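Long-range contact in CRISPR protein (Archaeoglobus fulgidus, PDB 4MJK), which probably serves as a Cas5-type subunit of a type I-A CRISPR Cascade complex, the RNA-guided machinery of antiviral defence in archaea: residues M1-Q15 with E154-V167. Residues are numbered along the deposited sequence; the frame is centred on the assembly and turned at random.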
loop_
_atom_site.group_PDB
_atom_site.type_symbol
_atom_site.label_atom_id
_atom_site.label_comp_id
_atom_site.label_asym_id
_atom_site.label_seq_id
_atom_site.Cartn_x
_atom_site.Cartn_y
_atom_site.Cartn_z
HETATM N N MSE A 1 -9.383 26.517 -25.291
HETATM C CA MSE A 1 -9.538 25.313 -24.470
HETATM C C MSE A 1 -8.535 24.241 -24.845
HETATM O O MSE A 1 -8.150 24.104 -26.004
HETATM C CB MSE A 1 -10.942 24.727 -24.600
HETATM C CG MSE A 1 -11.947 25.303 -23.643
HETATM SE SE MSE A 1 -13.742 25.093 -24.367
HETATM C CE MSE A 1 -14.481 26.798 -23.766
ATOM N N ILE A 2 -8.108 23.479 -23.851
ATOM C CA ILE A 2 -7.232 22.361 -24.117
ATOM C C ILE A 2 -7.411 21.329 -23.012
ATOM O O ILE A 2 -7.573 21.685 -21.851
ATOM C CB ILE A 2 -5.763 22.807 -24.236
ATOM C CG1 ILE A 2 -4.893 21.641 -24.705
ATOM C CG2 ILE A 2 -5.262 23.383 -22.940
ATOM C CD1 ILE A 2 -5.175 21.235 -26.158
ATOM N N GLY A 3 -7.412 20.058 -23.398
ATOM C CA GLY A 3 -7.571 18.976 -22.448
ATOM C C GLY A 3 -6.299 18.149 -22.356
ATOM O O GLY A 3 -5.535 18.048 -23.316
ATOM N N TYR A 4 -6.068 17.567 -21.188
ATOM C CA TYR A 4 -4.996 16.602 -21.003
ATOM C C TYR A 4 -5.585 15.353 -20.384
ATOM O O TYR A 4 -6.317 15.441 -19.396
ATOM C CB TYR A 4 -3.940 17.160 -20.055
ATOM C CG TYR A 4 -3.348 18.477 -20.488
ATOM C CD1 TYR A 4 -3.990 19.673 -20.213
ATOM C CD2 TYR A 4 -2.144 18.521 -21.176
ATOM C CE1 TYR A 4 -3.450 20.882 -20.613
ATOM C CE2 TYR A 4 -1.594 19.718 -21.575
ATOM C CZ TYR A 4 -2.247 20.896 -21.294
ATOM O OH TYR A 4 -1.692 22.093 -21.695
ATOM N N LEU A 5 -5.272 14.205 -20.974
ATOM C CA LEU A 5 -5.561 12.904 -20.392
ATOM C C LEU A 5 -4.260 12.311 -19.862
ATOM O O LEU A 5 -3.296 12.115 -20.615
ATOM C CB LEU A 5 -6.126 11.975 -21.449
ATOM C CG LEU A 5 -7.436 12.449 -22.068
ATOM C CD1 LEU A 5 -7.699 11.631 -23.309
ATOM C CD2 LEU A 5 -8.577 12.310 -21.063
ATOM N N VAL A 6 -4.221 12.053 -18.562
ATOM C CA VAL A 6 -2.997 11.586 -17.922
ATOM C C VAL A 6 -3.263 10.259 -17.209
ATOM O O VAL A 6 -4.083 10.195 -16.278
ATOM C CB VAL A 6 -2.499 12.609 -16.906
ATOM C CG1 VAL A 6 -1.113 12.212 -16.375
ATOM C CG2 VAL A 6 -2.471 14.029 -17.529
ATOM N N ASP A 7 -2.585 9.208 -17.655
ATOM C CA ASP A 7 -2.693 7.890 -17.037
ATOM C C ASP A 7 -1.575 7.710 -16.008
ATOM O O ASP A 7 -0.380 7.839 -16.317
ATOM C CB ASP A 7 -2.609 6.776 -18.089
ATOM C CG ASP A 7 -3.888 6.641 -18.917
ATOM O OD1 ASP A 7 -4.841 7.426 -18.703
ATOM O OD2 ASP A 7 -3.936 5.750 -19.793
ATOM N N VAL A 8 -1.964 7.394 -14.782
ATOM C CA VAL A 8 -1.009 7.343 -13.691
ATOM C C VAL A 8 -1.047 5.968 -13.030
ATOM O O VAL A 8 -2.105 5.483 -12.634
ATOM C CB VAL A 8 -1.300 8.428 -12.636
ATOM C CG1 VAL A 8 -0.263 8.364 -11.515
ATOM C CG2 VAL A 8 -1.286 9.809 -13.271
ATOM N N GLU A 9 0.114 5.332 -12.953
ATOM C CA GLU A 9 0.258 4.049 -12.293
ATOM C C GLU A 9 0.780 4.262 -10.873
ATOM O O GLU A 9 1.759 4.972 -10.678
ATOM C CB GLU A 9 1.235 3.200 -13.111
ATOM C CG GLU A 9 1.583 1.857 -12.537
ATOM C CD GLU A 9 2.596 1.134 -13.422
ATOM O OE1 GLU A 9 3.738 0.922 -12.964
ATOM O OE2 GLU A 9 2.249 0.810 -14.580
ATOM N N PHE A 10 0.126 3.660 -9.888
ATOM C CA PHE A 10 0.515 3.831 -8.483
ATOM C C PHE A 10 1.265 2.586 -8.046
ATOM O O PHE A 10 0.930 1.486 -8.475
ATOM C CB PHE A 10 -0.727 4.026 -7.571
ATOM C CG PHE A 10 -1.376 5.390 -7.700
ATOM C CD1 PHE A 10 -2.050 5.745 -8.860
ATOM C CD2 PHE A 10 -1.292 6.320 -6.666
ATOM C CE1 PHE A 10 -2.634 6.993 -8.981
ATOM C CE2 PHE A 10 -1.864 7.575 -6.786
ATOM C CZ PHE A 10 -2.543 7.914 -7.950
ATOM N N VAL A 11 2.276 2.756 -7.206
ATOM C CA VAL A 11 2.939 1.616 -6.578
ATOM C C VAL A 11 1.971 0.865 -5.660
ATOM O O VAL A 11 1.876 -0.363 -5.744
ATOM C CB VAL A 11 4.204 2.061 -5.790
ATOM C CG1 VAL A 11 4.846 0.883 -5.018
ATOM C CG2 VAL A 11 5.223 2.706 -6.745
ATOM N N TRP A 12 1.250 1.586 -4.789
ATOM C CA TRP A 12 0.393 0.924 -3.775
ATOM C C TRP A 12 -0.895 1.667 -3.420
ATOM O O TRP A 12 -1.832 1.060 -2.904
ATOM C CB TRP A 12 1.175 0.723 -2.462
ATOM C CG TRP A 12 1.585 2.029 -1.835
ATOM C CD1 TRP A 12 2.748 2.723 -2.055
ATOM C CD2 TRP A 12 0.814 2.824 -0.924
ATOM N NE1 TRP A 12 2.749 3.884 -1.316
ATOM C CE2 TRP A 12 1.574 3.968 -0.617
ATOM C CE3 TRP A 12 -0.439 2.666 -0.322
ATOM C CZ2 TRP A 12 1.112 4.967 0.257
ATOM C CZ3 TRP A 12 -0.892 3.657 0.546
ATOM C CH2 TRP A 12 -0.117 4.788 0.824
ATOM N N GLY A 13 -0.937 2.976 -3.663
ATOM C CA GLY A 13 -2.012 3.802 -3.127
ATOM C C GLY A 13 -1.487 5.181 -2.789
ATOM O O GLY A 13 -0.493 5.606 -3.363
ATOM N N PHE A 14 -2.125 5.870 -1.844
ATOM C CA PHE A 14 -1.731 7.235 -1.534
ATOM C C PHE A 14 -2.148 7.632 -0.131
ATOM O O PHE A 14 -2.993 6.980 0.499
ATOM C CB PHE A 14 -2.383 8.202 -2.524
ATOM C CG PHE A 14 -3.873 8.284 -2.374
ATOM C CD1 PHE A 14 -4.448 9.262 -1.573
ATOM C CD2 PHE A 14 -4.693 7.354 -2.987
ATOM C CE1 PHE A 14 -5.821 9.329 -1.415
ATOM C CE2 PHE A 14 -6.072 7.417 -2.833
ATOM C CZ PHE A 14 -6.632 8.406 -2.043
ATOM N N GLN A 15 -1.542 8.710 0.358
ATOM C CA GLN A 15 -2.037 9.359 1.549
ATOM C C GLN A 15 -2.163 10.857 1.312
ATOM O O GLN A 15 -1.208 11.507 0.847
ATOM C CB GLN A 15 -1.122 9.078 2.745
ATOM C CG GLN A 15 -1.589 9.811 3.996
ATOM C CD GLN A 15 -0.890 9.335 5.253
ATOM O OE1 GLN A 15 0.239 8.847 5.204
ATOM N NE2 GLN A 15 -1.566 9.465 6.383
ATOM N N GLU A 154 5.539 9.075 0.358
ATOM C CA GLU A 154 5.412 7.622 0.131
ATOM C C GLU A 154 4.465 7.274 -1.036
ATOM O O GLU A 154 4.480 6.153 -1.531
ATOM C CB GLU A 154 4.930 6.920 1.425
ATOM C CG GLU A 154 3.376 6.896 1.594
ATOM C CD GLU A 154 2.876 6.951 3.057
ATOM O OE1 GLU A 154 3.267 6.070 3.872
ATOM O OE2 GLU A 154 2.074 7.879 3.385
ATOM N N SER A 155 3.657 8.237 -1.482
ATOM C CA SER A 155 2.627 7.989 -2.503
ATOM C C SER A 155 3.210 8.034 -3.912
ATOM O O SER A 155 2.844 8.887 -4.715
ATOM C CB SER A 155 1.485 9.013 -2.379
ATOM O OG SER A 155 0.975 9.055 -1.054
ATOM N N ARG A 156 4.115 7.103 -4.204
ATOM C CA ARG A 156 4.906 7.133 -5.423
ATOM C C ARG A 156 4.098 6.695 -6.639
ATOM O O ARG A 156 3.318 5.743 -6.566
ATOM C CB ARG A 156 6.135 6.233 -5.265
ATOM C CG ARG A 156 7.089 6.664 -4.158
ATOM C CD ARG A 156 7.834 7.953 -4.541
ATOM N NE ARG A 156 8.547 7.784 -5.810
ATOM C CZ ARG A 156 9.418 8.657 -6.314
ATOM N NH1 ARG A 156 9.698 9.776 -5.660
ATOM N NH2 ARG A 156 10.013 8.406 -7.479
ATOM N N VAL A 157 4.282 7.389 -7.756
ATOM C CA VAL A 157 3.621 6.991 -8.995
ATOM C C VAL A 157 4.568 7.098 -10.188
ATOM O O VAL A 157 5.658 7.674 -10.084
ATOM C CB VAL A 157 2.374 7.862 -9.298
ATOM C CG1 VAL A 157 1.413 7.870 -8.119
ATOM C CG2 VAL A 157 2.786 9.289 -9.658
ATOM N N ALA A 158 4.130 6.531 -11.311
ATOM C CA ALA A 158 4.726 6.782 -12.624
ATOM C C ALA A 158 3.630 7.151 -13.631
ATOM O O ALA A 158 2.642 6.433 -13.786
ATOM C CB ALA A 158 5.501 5.551 -13.124
ATOM N N VAL A 159 3.811 8.262 -14.326
ATOM C CA VAL A 159 2.913 8.603 -15.421
ATOM C C VAL A 159 3.237 7.703 -16.611
ATOM O O VAL A 159 4.392 7.650 -17.051
ATOM C CB VAL A 159 3.064 10.081 -15.834
ATOM C CG1 VAL A 159 2.158 10.393 -17.026
ATOM C CG2 VAL A 159 2.747 11.011 -14.642
ATOM N N VAL A 160 2.233 7.005 -17.136
ATOM C CA VAL A 160 2.467 6.052 -18.219
ATOM C C VAL A 160 1.886 6.491 -19.556
ATOM O O VAL A 160 2.153 5.874 -20.572
ATOM C CB VAL A 160 1.981 4.610 -17.882
ATOM C CG1 VAL A 160 2.765 4.035 -16.684
ATOM C CG2 VAL A 160 0.466 4.571 -17.643
ATOM N N ASP A 161 1.085 7.549 -19.560
ATOM C CA ASP A 161 0.663 8.151 -20.827
ATOM C C ASP A 161 0.110 9.531 -20.563
ATOM O O ASP A 161 -0.512 9.776 -19.515
ATOM C CB ASP A 161 -0.375 7.290 -21.555
ATOM C CG ASP A 161 -0.388 7.520 -23.075
ATOM O OD1 ASP A 161 0.436 8.299 -23.608
ATOM O OD2 ASP A 161 -1.218 6.882 -23.751
ATOM N N VAL A 162 0.386 10.435 -21.500
ATOM C CA VAL A 162 -0.152 11.776 -21.490
ATOM C C VAL A 162 -0.619 12.071 -22.904
ATOM O O VAL A 162 0.089 11.781 -23.873
ATOM C CB VAL A 162 0.906 12.835 -21.119
ATOM C CG1 VAL A 162 0.273 14.228 -21.089
ATOM C CG2 VAL A 162 1.592 12.510 -19.775
ATOM N N LYS A 163 -1.810 12.643 -23.028
ATOM C CA LYS A 163 -2.311 13.052 -24.333
ATOM C C LYS A 163 -2.945 14.431 -24.225
ATOM O O LYS A 163 -3.830 14.663 -23.386
ATOM C CB LYS A 163 -3.309 12.015 -24.852
ATOM C CG LYS A 163 -3.752 12.196 -26.294
ATOM C CD LYS A 163 -4.786 11.129 -26.668
ATOM C CE LYS A 163 -5.428 11.408 -28.032
ATOM N NZ LYS A 163 -4.435 11.422 -29.149
ATOM N N LYS A 164 -2.466 15.355 -25.050
ATOM C CA LYS A 164 -3.077 16.671 -25.168
ATOM C C LYS A 164 -4.177 16.578 -26.227
ATOM O O LYS A 164 -3.950 16.062 -27.326
ATOM C CB LYS A 164 -2.027 17.713 -25.558
ATOM C CG LYS A 164 -2.462 19.158 -25.396
ATOM C CD LYS A 164 -1.335 20.117 -25.780
ATOM C CE LYS A 164 -0.119 19.922 -24.873
ATOM N NZ LYS A 164 1.087 20.726 -25.271
ATOM N N VAL A 165 -5.376 17.037 -25.889
ATOM C CA VAL A 165 -6.520 16.886 -26.790
ATOM C C VAL A 165 -7.293 18.186 -26.956
ATOM O O VAL A 165 -7.334 19.016 -26.052
ATOM C CB VAL A 165 -7.507 15.810 -26.291
ATOM C CG1 VAL A 165 -6.882 14.423 -26.364
ATOM C CG2 VAL A 165 -7.976 16.134 -24.870
ATOM N N LYS A 166 -7.895 18.365 -28.129
ATOM C CA LYS A 166 -8.835 19.454 -28.325
ATOM C C LYS A 166 -10.161 19.004 -27.716
ATOM O O LYS A 166 -10.539 17.844 -27.848
ATOM C CB LYS A 166 -8.981 19.770 -29.818
ATOM C CG LYS A 166 -7.644 19.863 -30.544
ATOM C CD LYS A 166 -7.796 20.220 -32.024
ATOM C CE LYS A 166 -7.740 21.723 -32.239
ATOM N NZ LYS A 166 -6.497 22.324 -31.657
ATOM N N VAL A 167 -10.845 19.895 -27.012
ATOM C CA VAL A 167 -12.137 19.546 -26.417
ATOM C C VAL A 167 -13.288 20.381 -26.992
ATOM O O VAL A 167 -13.081 21.506 -27.452
ATOM C CB VAL A 167 -12.128 19.678 -24.866
ATOM C CG1 VAL A 167 -11.064 18.787 -24.266
ATOM C CG2 VAL A 167 -11.904 21.124 -24.434
HETATM O O HOH W 1 0.535 23.029 -23.849
HETATM O O HOH W 2 1.726 4.584 -4.475
#
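G3 and V165 start an antiparallel ladder that runs through L5-K163 and D7-D161 to E9-A158, the strand axes 162° apart and 4.6 Å at closest approach. At D7 the register slips by one: D7 N donates to D161 O while V160 N donates to D7 O, a classic beta bulge. On the face carrying Y4, V6, V8 and F10, V157 packs on both F10 and V8. Its CG1, set beside the backbone N (chi1 -54°), lies over one face of the F10 ring, 3.6 Å from the centroid in a CH-pi contact, and V157 CB presses on V8 CG1 at 3.5 Å. K164 runs alongside Y4, K164 CE 3.6 Å from Y4 CE2, and water 1 joins Y4 OH to K164 NZ. At the turn after F10, W12 NE1 donates a hydrogen bond to E154 O at 2.9 Å, 45° out of the carbonyl plane; the W12 ring also meets that of W12 of the second subunit, planes nearly parallel. Water 2 links W12 N and G13 O to R156 O. S155 OG, also held by S152, accepts from Q15 N at 2.9 Å. Flanked by strands 127-134 and 250-255, the pair forms the centre of the antiparallel sheet, consistent with the RAMP-like fold of Cas5 proteins.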